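Long-range contacts in H127A/Y244A mutant of alginate lyase AlyC3 in complex with dimannuronate (Psychromonas sp., PDB 7C8F), which probably depolymerises alginate by beta-elimination as a lyase of polysaccharide lyase family 7, and here holds a dimannuronate: residues T25-Q30 and N78-H83; S98-I103 and H254-E259; K111-K116 and Q245-M250; A202-I207 and D217-R222. All blocks are in the same frame, centred on the assembly; numbering follows the deposited sequence. Where two conformers were deposited one is given.

Contact 1. Residues T25-Q30 and N78-H83. With MLI (malonate ion), chain F.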
loop_
_atom_site.group_PDB
_atom_site.type_symbol
_atom_site.label_atom_id
_atom_site.label_comp_id
_atom_site.label_asym_id
_atom_site.label_seq_id
_atom_site.Cartn_x
_atom_site.Cartn_y
_atom_site.Cartn_z
ATOM N N THR B 25 12.972 27.133 4.654
ATOM C CA THR B 25 14.131 26.388 4.152
ATOM C C THR B 25 13.854 24.917 3.956
ATOM O O THR B 25 14.515 24.261 3.250
ATOM C CB THR B 25 15.370 26.505 5.062
ATOM O OG1 THR B 25 15.102 26.006 6.363
ATOM C CG2 THR B 25 15.830 27.929 5.151
ATOM N N GLU B 26 12.820 24.450 4.608
ATOM C CA GLU B 26 12.415 23.057 4.535
ATOM C C GLU B 26 11.343 22.781 3.490
ATOM O O GLU B 26 10.883 21.695 3.366
ATOM C CB GLU B 26 11.868 22.631 5.900
ATOM C CG GLU B 26 12.902 22.534 7.026
ATOM C CD GLU B 26 13.799 21.340 6.881
ATOM O OE1 GLU B 26 13.284 20.260 6.682
ATOM O OE2 GLU B 26 15.010 21.479 6.954
ATOM N N SER B 27 10.989 23.808 2.751
ATOM C CA SER B 27 9.903 23.732 1.808
ATOM C C SER B 27 10.107 24.364 0.454
ATOM O O SER B 27 11.122 24.920 0.176
ATOM C CB SER B 27 8.679 24.464 2.403
ATOM O OG SER B 27 8.390 24.098 3.716
ATOM N N GLU B 28 9.080 24.246 -0.366
ATOM C CA GLU B 28 8.977 24.919 -1.644
ATOM C C GLU B 28 7.614 25.595 -1.693
ATOM O O GLU B 28 6.804 25.286 -0.907
ATOM C CB GLU B 28 9.191 24.009 -2.851
ATOM C CG GLU B 28 8.182 22.903 -3.022
ATOM C CD GLU B 28 8.566 21.975 -4.146
ATOM O OE1 GLU B 28 9.714 21.567 -4.193
ATOM O OE2 GLU B 28 7.700 21.693 -4.950
ATOM N N LEU B 29 7.412 26.511 -2.623
ATOM C CA LEU B 29 6.139 27.198 -2.809
ATOM C C LEU B 29 5.457 26.620 -4.039
ATOM O O LEU B 29 6.064 26.542 -5.113
ATOM C CB LEU B 29 6.350 28.704 -2.999
ATOM C CG LEU B 29 5.064 29.515 -3.179
ATOM C CD1 LEU B 29 4.217 29.519 -1.897
ATOM C CD2 LEU B 29 5.392 30.945 -3.606
ATOM N N GLN B 30 4.218 26.169 -3.869
ATOM C CA GLN B 30 3.409 25.624 -4.954
ATOM C C GLN B 30 2.208 26.545 -5.078
ATOM O O GLN B 30 1.345 26.576 -4.194
ATOM C CB GLN B 30 2.991 24.179 -4.650
ATOM C CG GLN B 30 4.196 23.265 -4.398
ATOM C CD GLN B 30 3.852 21.789 -4.250
ATOM O OE1 GLN B 30 2.694 21.413 -4.033
ATOM N NE2 GLN B 30 4.876 20.943 -4.367
ATOM N N ASN B 78 -2.335 27.911 -3.107
ATOM C CA ASN B 78 -1.159 28.711 -2.790
ATOM C C ASN B 78 -0.631 28.171 -1.460
ATOM O O ASN B 78 -1.175 28.494 -0.401
ATOM C CB ASN B 78 -1.541 30.179 -2.693
ATOM C CG ASN B 78 -0.390 31.051 -2.247
ATOM O OD1 ASN B 78 0.746 30.594 -2.138
ATOM N ND2 ASN B 78 -0.679 32.329 -1.997
ATOM N N GLU B 79 0.398 27.332 -1.524
ATOM C CA GLU B 79 0.791 26.564 -0.357
ATOM C C GLU B 79 2.296 26.412 -0.269
ATOM O O GLU B 79 2.977 26.233 -1.284
ATOM C CB GLU B 79 0.212 25.138 -0.413
ATOM C CG GLU B 79 -1.307 25.079 -0.318
ATOM C CD GLU B 79 -1.864 23.741 -0.753
ATOM O OE1 GLU B 79 -1.437 23.209 -1.806
ATOM O OE2 GLU B 79 -2.733 23.220 -0.028
ATOM N N VAL B 80 2.808 26.463 0.952
ATOM C CA VAL B 80 4.154 25.985 1.242
ATOM C C VAL B 80 4.083 24.474 1.428
ATOM O O VAL B 80 3.240 23.970 2.184
ATOM C CB VAL B 80 4.708 26.678 2.497
ATOM C CG1 VAL B 80 5.889 25.925 3.059
ATOM C CG2 VAL B 80 5.106 28.128 2.185
ATOM N N ARG B 81 4.957 23.747 0.731
ATOM C CA ARG B 81 4.984 22.286 0.714
ATOM C C ARG B 81 6.290 21.858 1.367
ATOM O O ARG B 81 7.368 22.084 0.805
ATOM C CB ARG B 81 4.858 21.759 -0.720
ATOM C CG ARG B 81 4.685 20.241 -0.862
ATOM C CD ARG B 81 6.019 19.481 -0.883
ATOM N NE ARG B 81 5.876 18.178 -1.550
ATOM C CZ ARG B 81 6.300 17.010 -1.079
ATOM N NH1 ARG B 81 6.121 15.901 -1.809
ATOM N NH2 ARG B 81 6.951 16.926 0.079
ATOM N N VAL B 82 6.203 21.300 2.569
ATOM C CA VAL B 82 7.393 20.854 3.287
ATOM C C VAL B 82 7.972 19.642 2.567
ATOM O O VAL B 82 7.256 18.691 2.243
ATOM C CB VAL B 82 7.059 20.561 4.761
ATOM C CG1 VAL B 82 8.301 20.139 5.526
ATOM C CG2 VAL B 82 6.410 21.793 5.427
ATOM N N HIS B 83 9.284 19.675 2.303
ATOM C CA HIS B 83 9.886 18.718 1.372
ATOM C C HIS B 83 9.922 17.281 1.877
ATOM O O HIS B 83 9.893 16.352 1.061
ATOM C CB HIS B 83 11.294 19.170 1.011
ATOM C CG HIS B 83 11.316 20.204 -0.063
ATOM N ND1 HIS B 83 12.106 21.333 -0.004
ATOM C CD2 HIS B 83 10.653 20.264 -1.243
ATOM C CE1 HIS B 83 11.935 22.041 -1.108
ATOM N NE2 HIS B 83 11.061 21.414 -1.877
HETATM C C1 MLI F . 3.321 17.087 -5.741
HETATM C C2 MLI F . 3.664 18.137 -6.758
HETATM C C3 MLI F . 4.297 17.085 -4.606
HETATM O O6 MLI F . 2.822 18.971 -7.028
HETATM O O7 MLI F . 4.745 18.162 -7.302
HETATM O O8 MLI F . 4.465 18.105 -3.981
HETATM O O9 MLI F . 4.847 16.060 -4.406
HETATM O O HOH W 1 14.119 21.987 1.681
HETATM O O HOH W 2 0.183 22.133 -4.256
HETATM O O HOH W 3 -0.388 24.375 -4.000
#

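Contact 2. Residues S98-I103 and H254-E259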
loop_
_atom_site.group_PDB
_atom_site.type_symbol
_atom_site.label_atom_id
_atom_site.label_comp_id
_atom_site.label_asym_id
_atom_site.label_seq_id
_atom_site.Cartn_x
_atom_site.Cartn_y
_atom_site.Cartn_z
ATOM N N SER B 98 3.100 23.107 13.127
ATOM C CA SER B 98 2.449 23.992 14.066
ATOM C C SER B 98 2.123 25.304 13.423
ATOM O O SER B 98 2.963 25.915 12.860
ATOM C CB SER B 98 3.348 24.257 15.266
ATOM O OG SER B 98 3.733 23.095 15.897
ATOM N N ALA B 99 0.879 25.722 13.564
ATOM C CA ALA B 99 0.443 26.952 13.004
ATOM C C ALA B 99 -0.510 27.729 13.900
ATOM O O ALA B 99 -1.111 27.190 14.740
ATOM C CB ALA B 99 -0.252 26.664 11.686
ATOM N N GLU B 100 -0.582 29.025 13.659
ATOM C CA GLU B 100 -1.573 29.902 14.274
ATOM C C GLU B 100 -2.166 30.624 13.081
ATOM O O GLU B 100 -1.487 31.270 12.382
ATOM C CB GLU B 100 -1.026 30.846 15.305
ATOM C CG GLU B 100 -0.545 30.136 16.528
ATOM C CD GLU B 100 0.129 31.032 17.536
ATOM O OE1 GLU B 100 0.280 32.218 17.232
ATOM O OE2 GLU B 100 0.487 30.513 18.586
ATOM N N VAL B 101 -3.447 30.447 12.841
ATOM C CA VAL B 101 -4.107 30.939 11.677
ATOM C C VAL B 101 -5.416 31.675 11.907
ATOM O O VAL B 101 -6.166 31.339 12.764
ATOM C CB VAL B 101 -4.508 29.718 10.814
ATOM C CG1 VAL B 101 -5.007 30.146 9.459
ATOM C CG2 VAL B 101 -3.371 28.751 10.671
ATOM N N GLU B 102 -5.645 32.667 11.066
ATOM C CA GLU B 102 -6.876 33.413 10.989
ATOM C C GLU B 102 -7.330 33.454 9.537
ATOM O O GLU B 102 -6.611 33.848 8.697
ATOM C CB GLU B 102 -6.709 34.837 11.500
ATOM C CG GLU B 102 -8.001 35.630 11.494
ATOM C CD GLU B 102 -7.838 37.031 12.043
ATOM O OE1 GLU B 102 -6.774 37.371 12.517
ATOM O OE2 GLU B 102 -8.799 37.771 11.970
ATOM N N ILE B 103 -8.539 33.026 9.274
ATOM C CA ILE B 103 -9.118 33.104 7.938
ATOM C C ILE B 103 -9.885 34.416 7.840
ATOM O O ILE B 103 -10.733 34.718 8.693
ATOM C CB ILE B 103 -10.039 31.899 7.667
ATOM C CG1 ILE B 103 -9.303 30.582 7.957
ATOM C CG2 ILE B 103 -10.555 31.934 6.230
ATOM C CD1 ILE B 103 -8.111 30.330 7.056
ATOM N N HIS B 254 -4.110 34.350 7.254
ATOM C CA HIS B 254 -2.998 35.007 7.935
ATOM C C HIS B 254 -2.414 34.050 8.963
ATOM O O HIS B 254 -3.119 33.614 9.879
ATOM C CB HIS B 254 -3.456 36.306 8.605
ATOM C CG HIS B 254 -3.791 37.388 7.628
ATOM N ND1 HIS B 254 -3.829 38.721 7.984
ATOM C CD2 HIS B 254 -4.103 37.342 6.309
ATOM C CE1 HIS B 254 -4.147 39.447 6.927
ATOM N NE2 HIS B 254 -4.322 38.636 5.899
ATOM N N PHE B 255 -1.138 33.700 8.797
ATOM C CA PHE B 255 -0.449 32.797 9.713
ATOM C C PHE B 255 0.462 33.623 10.616
ATOM O O PHE B 255 1.512 34.107 10.174
ATOM C CB PHE B 255 0.408 31.800 8.933
ATOM C CG PHE B 255 -0.364 30.666 8.290
ATOM C CD1 PHE B 255 -1.179 30.883 7.187
ATOM C CD2 PHE B 255 -0.210 29.367 8.752
ATOM C CE1 PHE B 255 -1.872 29.827 6.582
ATOM C CE2 PHE B 255 -0.895 28.297 8.139
ATOM C CZ PHE B 255 -1.724 28.533 7.062
ATOM N N ASN B 256 0.082 33.767 11.885
ATOM C CA ASN B 256 0.982 34.389 12.851
ATOM C C ASN B 256 2.163 33.483 13.177
ATOM O O ASN B 256 3.216 33.967 13.612
ATOM C CB ASN B 256 0.189 34.744 14.114
ATOM C CG ASN B 256 1.040 35.380 15.193
ATOM O OD1 ASN B 256 1.529 36.500 15.040
ATOM N ND2 ASN B 256 1.192 34.678 16.313
ATOM N N LYS B 257 2.018 32.181 12.944
ATOM C CA LYS B 257 3.043 31.205 13.268
ATOM C C LYS B 257 2.951 30.092 12.244
ATOM O O LYS B 257 1.852 29.676 11.862
ATOM C CB LYS B 257 2.821 30.632 14.674
ATOM C CG LYS B 257 3.676 29.413 15.010
ATOM C CD LYS B 257 3.493 29.010 16.476
ATOM C CE LYS B 257 4.311 27.783 16.831
ATOM N NZ LYS B 257 4.179 27.429 18.273
ATOM N N LEU B 258 4.109 29.635 11.779
ATOM C CA LEU B 258 4.167 28.444 10.939
ATOM C C LEU B 258 5.516 27.793 11.166
ATOM O O LEU B 258 6.560 28.387 10.853
ATOM C CB LEU B 258 3.960 28.785 9.464
ATOM C CG LEU B 258 3.936 27.566 8.527
ATOM C CD1 LEU B 258 2.807 26.578 8.877
ATOM C CD2 LEU B 258 3.802 28.025 7.095
ATOM N N GLU B 259 5.492 26.584 11.713
ATOM C CA GLU B 259 6.691 25.858 12.086
ATOM C C GLU B 259 6.566 24.401 11.679
ATOM O O GLU B 259 5.467 23.837 11.645
ATOM C CB GLU B 259 6.927 25.915 13.593
ATOM C CG GLU B 259 7.184 27.337 14.098
ATOM C CD GLU B 259 7.260 27.418 15.607
ATOM O OE1 GLU B 259 7.162 26.368 16.273
ATOM O OE2 GLU B 259 7.417 28.540 16.126
HETATM O O HOH W 4 1.014 27.925 18.850
HETATM O O HOH W 5 -4.855 38.853 10.859
#

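Contact 3. Residues K111-K116 and Q245-M250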
loop_
_atom_site.group_PDB
_atom_site.type_symbol
_atom_site.label_atom_id
_atom_site.label_comp_id
_atom_site.label_asym_id
_atom_site.label_seq_id
_atom_site.Cartn_x
_atom_site.Cartn_y
_atom_site.Cartn_z
ATOM N N LYS B 111 -19.392 34.554 -1.163
ATOM C CA LYS B 111 -20.608 35.286 -1.582
ATOM C C LYS B 111 -21.219 34.851 -2.868
ATOM O O LYS B 111 -22.409 34.680 -2.983
ATOM C CB LYS B 111 -20.266 36.758 -1.858
ATOM C CG LYS B 111 -20.601 37.798 -0.850
ATOM C CD LYS B 111 -19.859 39.101 -1.137
ATOM C CE LYS B 111 -19.722 39.445 -2.614
ATOM N NZ LYS B 111 -19.297 40.864 -2.888
ATOM N N ASN B 112 -20.393 34.734 -3.865
ATOM C CA ASN B 112 -20.856 34.387 -5.166
ATOM C C ASN B 112 -20.607 32.958 -5.541
ATOM O O ASN B 112 -20.646 32.634 -6.681
ATOM C CB ASN B 112 -20.172 35.298 -6.168
ATOM C CG ASN B 112 -20.834 36.656 -6.288
ATOM O OD1 ASN B 112 -20.167 37.639 -6.467
ATOM N ND2 ASN B 112 -22.122 36.685 -6.270
ATOM N N SER B 113 -20.339 32.097 -4.567
ATOM C CA SER B 113 -20.096 30.711 -4.889
ATOM C C SER B 113 -21.309 29.853 -5.047
ATOM O O SER B 113 -22.246 29.963 -4.334
ATOM C CB SER B 113 -19.237 30.053 -3.774
ATOM O OG SER B 113 -18.992 28.709 -4.034
ATOM N N ASN B 114 -21.255 28.974 -5.996
ATOM C CA ASN B 114 -22.270 27.941 -6.136
ATOM C C ASN B 114 -21.690 26.550 -5.919
ATOM O O ASN B 114 -22.279 25.558 -6.357
ATOM C CB ASN B 114 -22.987 28.047 -7.483
ATOM C CG ASN B 114 -22.103 27.664 -8.650
ATOM O OD1 ASN B 114 -20.878 27.642 -8.539
ATOM N ND2 ASN B 114 -22.727 27.366 -9.785
ATOM N N SER B 115 -20.538 26.463 -5.257
ATOM C CA SER B 115 -19.961 25.171 -4.921
ATOM C C SER B 115 -20.830 24.469 -3.888
ATOM O O SER B 115 -21.380 25.105 -2.984
ATOM C CB SER B 115 -18.555 25.364 -4.345
ATOM O OG SER B 115 -18.020 24.131 -3.885
ATOM N N LYS B 116 -20.948 23.146 -4.027
ATOM C CA LYS B 116 -21.593 22.341 -3.000
ATOM C C LYS B 116 -20.690 22.129 -1.791
ATOM O O LYS B 116 -21.182 21.753 -0.721
ATOM C CB LYS B 116 -22.008 20.983 -3.574
ATOM C CG LYS B 116 -22.944 21.069 -4.775
ATOM C CD LYS B 116 -23.283 19.683 -5.314
ATOM C CE LYS B 116 -24.207 18.911 -4.373
ATOM N NZ LYS B 116 -25.639 19.310 -4.519
ATOM N N GLN B 245 -11.979 25.461 -2.301
ATOM C CA GLN B 245 -13.094 24.623 -2.721
ATOM C C GLN B 245 -14.371 25.459 -2.675
ATOM O O GLN B 245 -15.314 25.155 -1.931
ATOM C CB GLN B 245 -13.173 23.351 -1.869
ATOM C CG GLN B 245 -11.977 22.392 -2.082
ATOM C CD GLN B 245 -10.826 22.599 -1.087
ATOM O OE1 GLN B 245 -11.028 23.063 0.037
ATOM N NE2 GLN B 245 -9.608 22.240 -1.501
ATOM N N PHE B 246 -14.379 26.546 -3.445
ATOM C CA PHE B 246 -15.518 27.444 -3.587
ATOM C C PHE B 246 -15.257 28.248 -4.853
ATOM O O PHE B 246 -14.118 28.318 -5.326
ATOM C CB PHE B 246 -15.678 28.362 -2.368
ATOM C CG PHE B 246 -14.581 29.376 -2.224
ATOM C CD1 PHE B 246 -13.371 29.033 -1.643
ATOM C CD2 PHE B 246 -14.755 30.682 -2.673
ATOM C CE1 PHE B 246 -12.366 29.962 -1.509
ATOM C CE2 PHE B 246 -13.743 31.617 -2.546
ATOM C CZ PHE B 246 -12.545 31.258 -1.966
ATOM N N THR B 247 -16.314 28.837 -5.411
ATOM C CA THR B 247 -16.199 29.505 -6.702
ATOM C C THR B 247 -16.301 31.020 -6.579
ATOM O O THR B 247 -16.865 31.564 -5.627
ATOM C CB THR B 247 -17.234 28.997 -7.722
ATOM O OG1 THR B 247 -18.511 29.602 -7.467
ATOM C CG2 THR B 247 -17.360 27.477 -7.675
ATOM N N ASN B 248 -15.711 31.695 -7.570
ATOM C CA ASN B 248 -15.958 33.117 -7.840
ATOM C C ASN B 248 -15.497 34.039 -6.715
ATOM O O ASN B 248 -16.057 35.121 -6.529
ATOM C CB ASN B 248 -17.429 33.384 -8.189
ATOM C CG ASN B 248 -17.889 32.611 -9.407
ATOM O OD1 ASN B 248 -18.812 31.802 -9.331
ATOM N ND2 ASN B 248 -17.249 32.862 -10.543
ATOM N N GLY B 249 -14.463 33.653 -5.964
ATOM C CA GLY B 249 -14.003 34.473 -4.863
ATOM C C GLY B 249 -12.538 34.259 -4.533
ATOM O O GLY B 249 -11.864 33.400 -5.110
ATOM N N MET B 250 -12.054 35.043 -3.575
ATOM C CA MET B 250 -10.662 34.982 -3.146
ATOM C C MET B 250 -10.581 34.641 -1.665
ATOM O O MET B 250 -11.264 35.254 -0.838
ATOM C CB MET B 250 -9.912 36.288 -3.403
ATOM C CG MET B 250 -8.417 36.120 -3.153
ATOM S SD MET B 250 -7.448 37.607 -3.388
ATOM C CE MET B 250 -7.554 37.803 -5.167
HETATM O O HOH W 6 -17.692 33.787 -4.098
HETATM O O HOH W 7 -17.205 36.985 -4.995
#

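Contact 4. Residues A202-I207 and D217-R222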
loop_
_atom_site.group_PDB
_atom_site.type_symbol
_atom_site.label_atom_id
_atom_site.label_comp_id
_atom_site.label_asym_id
_atom_site.label_seq_id
_atom_site.Cartn_x
_atom_site.Cartn_y
_atom_site.Cartn_z
ATOM N N ALA B 202 -6.605 34.617 15.918
ATOM C CA ALA B 202 -5.909 33.443 15.413
ATOM C C ALA B 202 -6.257 32.221 16.249
ATOM O O ALA B 202 -6.584 32.318 17.435
ATOM C CB ALA B 202 -4.395 33.665 15.463
ATOM N N THR B 203 -6.194 31.057 15.609
ATOM C CA THR B 203 -6.410 29.775 16.262
ATOM C C THR B 203 -5.162 28.930 16.043
ATOM O O THR B 203 -4.636 28.870 14.924
ATOM C CB THR B 203 -7.629 29.075 15.658
ATOM O OG1 THR B 203 -8.800 29.879 15.891
ATOM C CG2 THR B 203 -7.847 27.704 16.283
ATOM N N ALA B 204 -4.699 28.280 17.104
ATOM C CA ALA B 204 -3.496 27.456 17.041
ATOM C C ALA B 204 -3.854 26.031 16.648
ATOM O O ALA B 204 -4.775 25.427 17.211
ATOM C CB ALA B 204 -2.788 27.441 18.395
ATOM N N PHE B 205 -3.098 25.478 15.702
ATOM C CA PHE B 205 -3.225 24.083 15.305
ATOM C C PHE B 205 -1.861 23.417 15.384
ATOM O O PHE B 205 -0.881 23.946 14.846
ATOM C CB PHE B 205 -3.734 23.964 13.863
ATOM C CG PHE B 205 -5.089 24.567 13.647
ATOM C CD1 PHE B 205 -5.208 25.911 13.324
ATOM C CD2 PHE B 205 -6.244 23.798 13.763
ATOM C CE1 PHE B 205 -6.442 26.495 13.124
ATOM C CE2 PHE B 205 -7.488 24.383 13.568
ATOM C CZ PHE B 205 -7.581 25.734 13.244
ATOM N N ASP B 206 -1.794 22.258 16.035
ATOM C CA ASP B 206 -0.573 21.457 16.073
ATOM C C ASP B 206 -0.914 20.066 15.574
ATOM O O ASP B 206 -1.762 19.384 16.163
ATOM C CB ASP B 206 0.023 21.401 17.483
ATOM C CG ASP B 206 0.347 22.777 18.035
ATOM O OD1 ASP B 206 1.194 23.468 17.435
ATOM O OD2 ASP B 206 -0.237 23.160 19.071
ATOM N N ILE B 207 -0.277 19.660 14.480
ATOM C CA ILE B 207 -0.534 18.381 13.830
ATOM C C ILE B 207 0.715 17.533 13.975
ATOM O O ILE B 207 1.789 17.916 13.491
ATOM C CB ILE B 207 -0.871 18.561 12.343
ATOM C CG1 ILE B 207 -2.076 19.485 12.157
ATOM C CG2 ILE B 207 -1.075 17.178 11.692
ATOM C CD1 ILE B 207 -2.277 19.933 10.729
ATOM N N ASP B 217 -4.019 19.067 17.933
ATOM C CA ASP B 217 -4.360 19.940 19.055
ATOM C C ASP B 217 -4.835 21.280 18.510
ATOM O O ASP B 217 -4.262 21.810 17.552
ATOM C CB ASP B 217 -3.149 20.209 19.953
ATOM C CG ASP B 217 -2.526 18.944 20.504
ATOM O OD1 ASP B 217 -3.259 17.978 20.792
ATOM O OD2 ASP B 217 -1.284 18.916 20.649
ATOM N N VAL B 218 -5.876 21.835 19.130
ATOM C CA VAL B 218 -6.439 23.119 18.741
ATOM C C VAL B 218 -6.426 24.009 19.974
ATOM O O VAL B 218 -6.981 23.639 21.018
ATOM C CB VAL B 218 -7.856 22.964 18.169
ATOM C CG1 VAL B 218 -8.432 24.311 17.742
ATOM C CG2 VAL B 218 -7.841 21.963 16.997
ATOM N N ASP B 219 -5.763 25.156 19.865
ATOM C CA ASP B 219 -5.574 26.053 21.002
ATOM C C ASP B 219 -5.072 25.297 22.229
ATOM O O ASP B 219 -5.515 25.531 23.359
ATOM C CB ASP B 219 -6.838 26.855 21.305
ATOM C CG ASP B 219 -7.168 27.850 20.217
ATOM O OD1 ASP B 219 -6.229 28.385 19.580
ATOM O OD2 ASP B 219 -8.375 28.116 20.012
ATOM N N GLY B 220 -4.144 24.367 22.001
ATOM C CA GLY B 220 -3.506 23.628 23.069
ATOM C C GLY B 220 -4.259 22.413 23.567
ATOM O O GLY B 220 -3.729 21.685 24.416
ATOM N N LYS B 221 -5.466 22.159 23.069
ATOM C CA LYS B 221 -6.291 21.054 23.533
ATOM C C LYS B 221 -6.283 19.926 22.506
ATOM O O LYS B 221 -6.544 20.157 21.322
ATOM C CB LYS B 221 -7.723 21.536 23.772
ATOM C CG LYS B 221 -8.665 20.445 24.252
ATOM C CD LYS B 221 -9.999 21.026 24.709
ATOM C CE LYS B 221 -11.016 19.922 24.952
ATOM N NZ LYS B 221 -10.483 18.844 25.825
ATOM N N ARG B 222 -6.011 18.710 22.960
ATOM C CA ARG B 222 -5.983 17.571 22.049
ATOM C C ARG B 222 -7.409 17.200 21.662
ATOM O O ARG B 222 -8.220 16.786 22.500
ATOM C CB ARG B 222 -5.235 16.390 22.661
ATOM C CG ARG B 222 -4.817 15.329 21.633
ATOM C CD ARG B 222 -3.449 14.748 21.984
ATOM N NE ARG B 222 -2.381 15.728 21.806
ATOM C CZ ARG B 222 -1.090 15.470 21.992
ATOM N NH1 ARG B 222 -0.185 16.423 21.803
ATOM N NH2 ARG B 222 -0.706 14.257 22.366
HETATM O O HOH W 8 -9.207 30.161 18.625
HETATM O O HOH W 9 -2.844 23.837 19.420
HETATM O O HOH W 10 0.075 17.701 17.672
HETATM O O HOH W 11 -0.451 21.816 21.777
#

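Contact 1. Residues T25-Q30 and N78-H83
Gln30 and Arg81 reach from neighbouring strands to the same carboxylate oxygen of a malonate ion: Gln30 NE2 and Arg81 NE both donate nearly straight hydrogen bonds to MLI O8, that from NE being 2.8 Å long. Strands 27-31 and 77-82 run antiparallel in one sheet of what is, as in other PL7 lyases, a beta-jelly roll, with Glu28, Gln30, Glu79 and Arg81 on a common face. Reciprocal backbone hydrogen bonds pair Glu28 with Arg81 and Gln30 with Glu79. The second oxygen of the malonate carboxylate, MLI O9, takes Arg81 NH1 at 2.9 Å, which sets the carboxylate carbon at the guanidinium edge and in its plane. Lys128 and Tyr43 also bind the ion, which probably came from the crystallisation liquor. Arg81 has CG opposite the backbone N (chi1 -172°) but bends at chi2; its guanidinium plane stands 72° from the Gln30 amide.

Both N-H groups of that amide are spent, since Gln30 NE2 also donates to Glu28 OE2 at 3.0 Å, in the amide plane. The Glu28 carboxylate takes a second donor at its other oxygen: His83 NE2 gives Glu28 OE1 a 2.7 Å hydrogen bond. That oxygen sits in the plane of the imidazole, while the carboxylate stands almost perpendicular to the ring. On the far rim of this ring, a water links His83 ND1 to Thr25 O. Glu79 forms salt bridges with Arg77 and Lys239 close to the bound sugar. On the opposite face, Ser27 OG bonds to Val23 O and rests 3.5 Å from Val82 CG2.

Contact 2. Residues S98-I103 and H254-E259
Val101 and Phe255 lie side by side at the apolar centre, where Val101 CG2 sits over one face of the ring, 3.9 Å from its centroid and displaced toward the rim. Phe255 holds its CG opposite the carbonyl carbon (chi1 -77°), and the CD2-CE2 side of the ring also reaches Ala99, whose CB is 4.0 Å from Phe255 CE2. Leu258 CD1 extends this layer, 4.2 Å from Ala99 CB. Leu123 and Ala240 of the other sheet cover the same side, and Phe69 meets the Phe255 ring at a steep angle.

Outward from this layer comes the backbone ladder, antiparallel and regular except at a beta bulge, where the register slips by one residue between Glu100 and Val101. Asn256 is the extra residue, and its N gives Glu100 O only a weak bond. Its side chain adds a firmer bond on the outer face: Asn256 ND2 donates to Glu100 OE1 at 2.8 Å, with amide and carboxylate nearly coplanar. Glu100 CG also lies 3.9 Å from Lys257 CB, and the extended lysine passes on over Ser98 CB. A water joins Glu100 OE2 to Lys257 NZ, which makes a long salt bridge to Glu259 OE1. An alanine in place of Glu100 removes the carboxylate, and the Asn256 amide would probably be set free to turn, with the lysine methylenes less covered. The bulge is a local irregularity; the apolar face turned to the other sheet and the polar face turned outward are those of a strand pair in a jelly-roll beta sandwich.

Contact 3. Residues K111-K116 and Q245-M250
Segments 111-116 and 245-250 are irregular loops that pass in roughly opposite directions, 149° apart, and come nearest at Ser113 and Thr247, whose CA atoms are 4.5 Å from each other. Ser113 OG stands opposite its own backbone N (chi1 179°), which lets it reach across to Thr247 and onward along its own loop. It accepts an almost straight bond from Thr247 N at 3.0 Å and another from Ser115 N, also at 3.0 Å; Asn118 OD1 is a further partner. Thr247 returns the grip, its OG1 accepting from Asn114 N at 3.2 Å. The two hydroxyls thus exchange backbone partners where strand pairing is absent. Beside them, Ser115 CB packs 3.8 Å from Phe246 CA, while the Phe246 ring turns away toward Ile120. At the outer end a water accepts from Asn112 N and donates to Thr247 O, bridging the loops. The side chain of Gln245, bonded through OE1 to Thr121, lies about 4 Å from the bound mannuronate, and Ser115 OG bonds to the backbone of Gln117, a residue of the sugar pocket. The serine that closes an ST turn in its own loop thus also joins it to the other, beside the sugar site.

Contact 4. Residues A202-I207 and D217-R222
Val218 meets Thr203 and Phe205 on the tightly packed side of this beta hairpin. Its two branches divide the work: Val218 CG1 touches Thr203 CG2 at 3.7 Å, and Val218 CG2 lies 4.0 Å from Phe205 CD2. The split follows from a first torsion of -179°, which puts CG1 beside the carbonyl carbon and CG2 beside the backbone N.

The other face is wet and acidic. Asp206 and Asp217 form a hydrogen-bonded backbone pair, yet their carboxylates stay apart, Asp206 OD2 to Asp217 OD2 4.6 Å, with a water donating to both oxygens. Asp206 OD1 is hydrogen-bonded to Ser98 OG of strand 93-103. In one of its two conformers, Arg222 makes a side-on salt bridge with Asp217, NE to OD1 and NH1 to OD2. A leucine in place of Asp217 removes this carboxylate; the bridging water would probably be held less firmly and Arg222, in that conformer, be freer to turn.

At the end of strand 213-218, the type I' turn from Val218 to Lys221 is tied to strand 203-210. Asp219 N donates to Ala204 O at 2.8 Å, while Asp219 OD1 receives Ala204 N at 2.9 Å from above the carboxylate plane. In the sheet, strand 203-210 lies between strands 93-103 and 213-218; on its inner face the Phe205 ring meets Phe122 and Phe158 edge-to-face, and Leu194 of strand 189-196 covers Val218.

How the contacts relate
Contacts 2 and 4 belong to one sheet and share a seam, for strands 93-103 and 203-210 are neighbours joined by backbone pairs such as Ala99 with Phe205 and by Ser98 with Asp206. Contact 1 lies in the facing sheet and is the most buried of the four, yet rich in polar groups, consistent with its polar face lying toward the bound sugar. Contacts 2 and 4 keep the same division into an apolar and a polar face, but their polar faces carry acids and waters at the outer surface. Contact 3, farther from the chain centre, joins loops rather than strands and relies on hydroxyls binding backbone nitrogens.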